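Side-chain contacts in putative GTP pyrophosphokinase (Streptococcus mutans, PDB 3L9D), which probably transfers pyrophosphate from ATP to GTP, the first step in making the alarmone (p)ppGpp in purine metabolism: residues E156-T161 / Q165-A170; Q113-V118 / G147-H152. One frame throughout, in Å; residues are numbered along the deposited sequence.

Contacts 1 and 2 lie on opposite sides of the chain's centre, with their own centres about 26 Å apart, and both use strand 150-161. Contact 2 comes first along the chain: residues 147-152 lead into that strand and meet residues 113-118 at the start of helix 117-126. Contact 1 follows where the same strand ends, with 156-161 pairing to 165-170 of the neighbouring strand 164-176 in a beta hairpin. All four segments fall within the RelA/SpoT family region. The strand thus runs from the buried packing of contact 2, between sheet and helix, to the partly exposed hairpin of contact 1, within the sheet itself.

Contact 1 of 2, residues E156-T161 / Q165-A170; sequences EYPVDT and QRIIMA
Gln-165 and Asp-160 form the non-hydrogen-bonded antiparallel pair nearest the hairpin turn. With CG anti to the backbone N (chi1 -172°), the glutamine chain reaches across the other strand, laying NE2 3.4 Å from CB of Pro-158. The same NE2 is 3.6 Å from OD2 of Asp-160, the amide and carboxylate planes 58° apart. Next comes Arg-166, paired with Val-159 through two backbone bonds: Val-159 N to Arg-166 O is 2.9 Å and almost straight (177° at the hydrogen), and Arg-166 N gives its hydrogen to Val-159 O. The aliphatic stem of Arg-166 brings CG 3.9 Å from CG2 of Thr-161, whose OG1 lies over one guanidinium face, off toward the rim; that hydroxyl bonds to Gly-164 O. Ile-167 turns to the opposite face, among Pro-158 and Glu-156, its CG2 standing 4.0 Å from Glu-156 CB. Ile-168 then repeats the doubled backbone pairing, this time with Tyr-157 (Tyr-157 N to Ile-168 O, 2.8 Å). Its CD1 packs 4.1 Å from CB of Tyr-157, and its CG2 reaches toward Val-159 CG1. Ile-168 and Tyr-157 pack toward helix 42-64, where Tyr-157 OH bonds to Glu-50, and Val-159 is buried beside them. Met-169 meets the aliphatic part of Glu-156 and continues to Ile-134 of strand 132-139. Toward the turn, Gln-165, Asp-160 and Ile-167 are exposed, while Met-169 at the far end of the same face is buried, leaving main-chain bonds to set the pairing.

Contact 2 of 2, residues Q113-V118 / G147-H152; sequences QFVDDV and GYRSYH
Val-118 and Val-115 bring the start of helix 117-126 against Tyr-151 and Arg-149, where strand 150-161 enters the mixed beta sheet of the RelA/SpoT nucleotidyltransferase-like fold. Two separate side-chain contacts, with no hydrogen bond between the segments, make up the buried interface. In the first, CG1 of Val-118 is placed anti to the backbone N (chi1 177°) and comes within 4.0 Å of Tyr-151 CB, close to the root of the ring at an oblique approach. The tyrosine continues past the valine, and its hydroxyl is bonded to Glu-136. Ile-174 of strand 164-176 and Ile-140 also touch Val-118. In the second, the Arg-149 chain is folded rather than extended: bends at chi2 (-121°) and chi3 (-80°) carry the guanidinium to Val-115, whose CG2 methyl lies 3.4 Å from NH2 and 3.9 Å from NH1. The two side chains cross at about a right angle, and the methyl comes to the guanidinium obliquely. Met-179 of helix 177-193 touches both residues, and a long, weak ion pair links Arg-149 NH2 to Asp-216. The turn leading into the helix is itself braced, since Asp-117 N bonds to Phe-114 O at 2.8 Å, and Asp-117 OD2 accepts the N-H of Phe-114 from above the carboxylate plane and also bonds to His-68. Behind this contact, Tyr-148 and His-152 are joined: the hydroxyl oxygen OH of Tyr-148 is 2.7 Å from His-152 NE2, a hydrogen bond in which either group could be the donor, and Arg-175 NH2 bonds to the same OH.

Contact 1 of 2, residues E156-T161 / Q165-A170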
loop_
_atom_site.group_PDB
_atom_site.type_symbol
_atom_site.label_atom_id
_atom_site.label_comp_id
_atom_site.label_asym_id
_atom_site.label_seq_id
_atom_site.Cartn_x
_atom_site.Cartn_y
_atom_site.Cartn_z
ATOM N N GLU A 156 2.782 -5.205 12.307
ATOM C CA GLU A 156 3.779 -6.147 12.792
ATOM C C GLU A 156 3.293 -7.523 12.402
ATOM O O GLU A 156 2.152 -7.898 12.701
ATOM C CB GLU A 156 3.894 -6.111 14.305
ATOM C CG GLU A 156 4.532 -4.900 14.873
ATOM C CD GLU A 156 4.583 -4.947 16.386
ATOM O OE1 GLU A 156 4.173 -5.977 16.972
ATOM O OE2 GLU A 156 5.038 -3.953 16.987
ATOM N N TYR A 157 4.163 -8.275 11.739
ATOM C CA TYR A 157 3.811 -9.577 11.208
ATOM C C TYR A 157 4.824 -10.601 11.679
ATOM O O TYR A 157 6.020 -10.460 11.417
ATOM C CB TYR A 157 3.763 -9.542 9.682
ATOM C CG TYR A 157 3.270 -10.831 9.108
ATOM C CD1 TYR A 157 1.915 -11.145 9.125
ATOM C CD2 TYR A 157 4.154 -11.764 8.576
ATOM C CE1 TYR A 157 1.453 -12.352 8.605
ATOM C CE2 TYR A 157 3.697 -12.982 8.063
ATOM C CZ TYR A 157 2.348 -13.254 8.077
ATOM O OH TYR A 157 1.884 -14.439 7.576
ATOM N N PRO A 158 4.358 -11.615 12.421
ATOM C CA PRO A 158 5.259 -12.675 12.867
ATOM C C PRO A 158 5.489 -13.672 11.749
ATOM O O PRO A 158 4.534 -14.266 11.235
ATOM C CB PRO A 158 4.489 -13.330 14.014
ATOM C CG PRO A 158 3.511 -12.294 14.469
ATOM C CD PRO A 158 3.114 -11.589 13.208
ATOM N N VAL A 159 6.745 -13.849 11.360
ATOM C CA VAL A 159 7.067 -14.823 10.335
ATOM C C VAL A 159 7.984 -15.901 10.889
ATOM O O VAL A 159 9.063 -15.603 11.393
ATOM C CB VAL A 159 7.708 -14.161 9.105
ATOM C CG1 VAL A 159 8.890 -13.324 9.508
ATOM C CG2 VAL A 159 8.119 -15.221 8.096
ATOM N N ASP A 160 7.546 -17.154 10.811
ATOM C CA ASP A 160 8.389 -18.267 11.250
ATOM C C ASP A 160 9.421 -18.598 10.196
ATOM O O ASP A 160 9.069 -18.794 9.053
ATOM C CB ASP A 160 7.547 -19.501 11.592
ATOM C CG ASP A 160 6.709 -19.294 12.839
ATOM O OD1 ASP A 160 7.142 -19.715 13.938
ATOM O OD2 ASP A 160 5.642 -18.662 12.729
ATOM N N THR A 161 10.693 -18.611 10.584
ATOM C CA THR A 161 11.776 -18.976 9.682
ATOM C C THR A 161 12.358 -20.308 10.168
ATOM O O THR A 161 11.952 -20.815 11.207
ATOM C CB THR A 161 12.888 -17.898 9.652
ATOM O OG1 THR A 161 13.544 -17.862 10.923
ATOM C CG2 THR A 161 12.309 -16.528 9.380
ATOM N N GLN A 165 11.167 -17.511 15.022
ATOM C CA GLN A 165 10.227 -16.444 14.696
ATOM C C GLN A 165 10.876 -15.066 14.661
ATOM O O GLN A 165 11.710 -14.731 15.508
ATOM C CB GLN A 165 9.032 -16.435 15.665
ATOM C CG GLN A 165 7.923 -15.459 15.242
ATOM C CD GLN A 165 6.619 -15.621 16.013
ATOM O OE1 GLN A 165 6.493 -15.164 17.146
ATOM N NE2 GLN A 165 5.633 -16.256 15.384
ATOM N N ARG A 166 10.479 -14.274 13.667
ATOM C CA ARG A 166 10.909 -12.886 13.542
ATOM C C ARG A 166 9.687 -11.986 13.442
ATOM O O ARG A 166 8.777 -12.248 12.640
ATOM C CB ARG A 166 11.736 -12.700 12.274
ATOM C CG ARG A 166 12.819 -13.713 12.097
ATOM C CD ARG A 166 14.154 -13.171 12.568
ATOM N NE ARG A 166 15.123 -14.253 12.750
ATOM C CZ ARG A 166 15.191 -15.023 13.838
ATOM N NH1 ARG A 166 14.341 -14.829 14.854
ATOM N NH2 ARG A 166 16.110 -15.986 13.911
ATOM N N ILE A 167 9.656 -10.920 14.233
ATOM C CA ILE A 167 8.585 -9.940 14.079
ATOM C C ILE A 167 9.072 -8.864 13.105
ATOM O O ILE A 167 9.955 -8.079 13.461
ATOM C CB ILE A 167 8.199 -9.280 15.441
ATOM C CG1 ILE A 167 8.086 -10.327 16.568
ATOM C CG2 ILE A 167 6.924 -8.464 15.308
ATOM C CD1 ILE A 167 6.671 -10.843 16.844
ATOM N N ILE A 168 8.524 -8.830 11.884
ATOM C CA ILE A 168 8.870 -7.782 10.903
ATOM C C ILE A 168 7.748 -6.748 10.708
ATOM O O ILE A 168 6.595 -6.995 11.022
ATOM C CB ILE A 168 9.256 -8.384 9.528
ATOM C CG1 ILE A 168 8.064 -9.100 8.884
ATOM C CG2 ILE A 168 10.433 -9.349 9.680
ATOM C CD1 ILE A 168 7.255 -8.253 7.974
ATOM N N MET A 169 8.080 -5.577 10.183
ATOM C CA MET A 169 7.045 -4.590 9.902
ATOM C C MET A 169 6.822 -4.464 8.404
ATOM O O MET A 169 7.773 -4.421 7.626
ATOM C CB MET A 169 7.397 -3.232 10.508
ATOM C CG MET A 169 6.953 -3.061 11.960
ATOM S SD MET A 169 7.285 -1.387 12.555
ATOM C CE MET A 169 9.029 -1.498 12.935
ATOM N N ALA A 170 5.558 -4.425 8.010
ATOM C CA ALA A 170 5.216 -4.271 6.611
ATOM C C ALA A 170 4.384 -3.003 6.411
ATOM O O ALA A 170 3.539 -2.663 7.242
ATOM C CB ALA A 170 4.465 -5.486 6.115
#

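Contact 2 of 2, residues Q113-V118 / G147-H152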
loop_
_atom_site.group_PDB
_atom_site.type_symbol
_atom_site.label_atom_id
_atom_site.label_comp_id
_atom_site.label_asym_id
_atom_site.label_seq_id
_atom_site.Cartn_x
_atom_site.Cartn_y
_atom_site.Cartn_z
ATOM N N GLN A 113 -11.480 -0.595 -5.745
ATOM C CA GLN A 113 -12.236 0.050 -6.805
ATOM C C GLN A 113 -12.749 1.460 -6.460
ATOM O O GLN A 113 -12.663 2.362 -7.297
ATOM C CB GLN A 113 -13.399 -0.828 -7.287
ATOM C CG GLN A 113 -13.965 -0.316 -8.635
ATOM C CD GLN A 113 -15.161 -1.092 -9.174
ATOM O OE1 GLN A 113 -15.804 -1.881 -8.465
ATOM N NE2 GLN A 113 -15.474 -0.850 -10.442
ATOM N N PHE A 114 -13.273 1.649 -5.248
ATOM C CA PHE A 114 -13.840 2.949 -4.843
ATOM C C PHE A 114 -13.155 3.567 -3.629
ATOM O O PHE A 114 -12.675 2.855 -2.748
ATOM C CB PHE A 114 -15.327 2.811 -4.543
ATOM C CG PHE A 114 -16.126 2.287 -5.691
ATOM C CD1 PHE A 114 -16.323 3.060 -6.825
ATOM C CD2 PHE A 114 -16.698 1.021 -5.636
ATOM C CE1 PHE A 114 -17.079 2.570 -7.895
ATOM C CE2 PHE A 114 -17.449 0.531 -6.693
ATOM C CZ PHE A 114 -17.645 1.302 -7.820
ATOM N N VAL A 115 -13.116 4.891 -3.569
ATOM C CA VAL A 115 -12.579 5.561 -2.387
ATOM C C VAL A 115 -13.214 4.942 -1.136
ATOM O O VAL A 115 -12.542 4.627 -0.149
ATOM C CB VAL A 115 -12.882 7.058 -2.408
ATOM C CG1 VAL A 115 -12.832 7.611 -1.009
ATOM C CG2 VAL A 115 -11.907 7.792 -3.328
ATOM N N ASP A 116 -14.519 4.733 -1.214
ATOM C CA ASP A 116 -15.276 4.190 -0.112
ATOM C C ASP A 116 -14.801 2.803 0.324
ATOM O O ASP A 116 -14.910 2.461 1.508
ATOM C CB ASP A 116 -16.760 4.174 -0.476
ATOM C CG ASP A 116 -17.241 5.523 -0.992
ATOM O OD1 ASP A 116 -17.021 5.833 -2.188
ATOM O OD2 ASP A 116 -17.835 6.279 -0.198
ATOM N N ASP A 117 -14.273 2.007 -0.605
ATOM C CA ASP A 117 -13.823 0.659 -0.238
ATOM C C ASP A 117 -12.623 0.637 0.722
ATOM O O ASP A 117 -12.337 -0.391 1.334
ATOM C CB ASP A 117 -13.508 -0.180 -1.472
ATOM C CG ASP A 117 -14.730 -0.497 -2.289
ATOM O OD1 ASP A 117 -15.806 -0.745 -1.703
ATOM O OD2 ASP A 117 -14.599 -0.523 -3.528
ATOM N N VAL A 118 -11.929 1.763 0.852
ATOM C CA VAL A 118 -10.766 1.860 1.729
ATOM C C VAL A 118 -11.091 1.548 3.194
ATOM O O VAL A 118 -10.358 0.795 3.853
ATOM C CB VAL A 118 -10.090 3.258 1.650
ATOM C CG1 VAL A 118 -8.895 3.368 2.648
ATOM C CG2 VAL A 118 -9.662 3.581 0.215
ATOM N N GLY A 147 -3.071 16.544 -5.354
ATOM C CA GLY A 147 -1.900 15.869 -4.801
ATOM C C GLY A 147 -2.063 14.365 -4.536
ATOM O O GLY A 147 -3.109 13.761 -4.846
ATOM N N TYR A 148 -1.010 13.777 -3.960
ATOM C CA TYR A 148 -0.974 12.388 -3.505
ATOM C C TYR A 148 -2.232 11.945 -2.743
ATOM O O TYR A 148 -2.821 12.700 -1.964
ATOM C CB TYR A 148 0.253 12.208 -2.607
ATOM C CG TYR A 148 0.517 10.798 -2.130
ATOM C CD1 TYR A 148 0.999 9.834 -3.007
ATOM C CD2 TYR A 148 0.339 10.447 -0.796
ATOM C CE1 TYR A 148 1.265 8.559 -2.586
ATOM C CE2 TYR A 148 0.604 9.166 -0.357
ATOM C CZ TYR A 148 1.065 8.222 -1.265
ATOM O OH TYR A 148 1.339 6.933 -0.861
ATOM N N ARG A 149 -2.635 10.705 -2.961
ATOM C CA ARG A 149 -3.820 10.181 -2.308
ATOM C C ARG A 149 -3.576 8.709 -2.028
ATOM O O ARG A 149 -3.376 7.925 -2.950
ATOM C CB ARG A 149 -5.032 10.307 -3.212
ATOM C CG ARG A 149 -5.657 11.657 -3.266
ATOM C CD ARG A 149 -7.101 11.567 -2.814
ATOM N NE ARG A 149 -8.018 11.080 -3.849
ATOM C CZ ARG A 149 -9.316 10.829 -3.639
ATOM N NH1 ARG A 149 -9.847 11.011 -2.426
ATOM N NH2 ARG A 149 -10.089 10.397 -4.641
ATOM N N SER A 150 -3.589 8.334 -0.758
ATOM C CA SER A 150 -3.313 6.962 -0.392
ATOM C C SER A 150 -3.582 6.780 1.092
ATOM O O SER A 150 -3.729 7.747 1.818
ATOM C CB SER A 150 -1.863 6.619 -0.730
ATOM O OG SER A 150 -1.607 5.250 -0.505
ATOM N N TYR A 151 -3.656 5.538 1.544
ATOM C CA TYR A 151 -3.802 5.270 2.967
ATOM C C TYR A 151 -2.725 4.280 3.416
ATOM O O TYR A 151 -2.611 3.193 2.852
ATOM C CB TYR A 151 -5.204 4.723 3.263
ATOM C CG TYR A 151 -5.606 4.861 4.705
ATOM C CD1 TYR A 151 -6.548 5.799 5.088
ATOM C CD2 TYR A 151 -5.040 4.056 5.689
ATOM C CE1 TYR A 151 -6.927 5.933 6.401
ATOM C CE2 TYR A 151 -5.409 4.191 7.028
ATOM C CZ TYR A 151 -6.351 5.135 7.372
ATOM O OH TYR A 151 -6.726 5.298 8.688
ATOM N N HIS A 152 -1.940 4.642 4.427
ATOM C CA HIS A 152 -0.828 3.794 4.845
ATOM C C HIS A 152 -1.083 3.105 6.163
ATOM O O HIS A 152 -1.405 3.752 7.135
ATOM C CB HIS A 152 0.455 4.605 4.963
ATOM C CG HIS A 152 0.839 5.320 3.705
ATOM N ND1 HIS A 152 2.082 5.881 3.521
ATOM C CD2 HIS A 152 0.146 5.558 2.569
ATOM C CE1 HIS A 152 2.134 6.444 2.327
ATOM N NE2 HIS A 152 0.972 6.263 1.732
#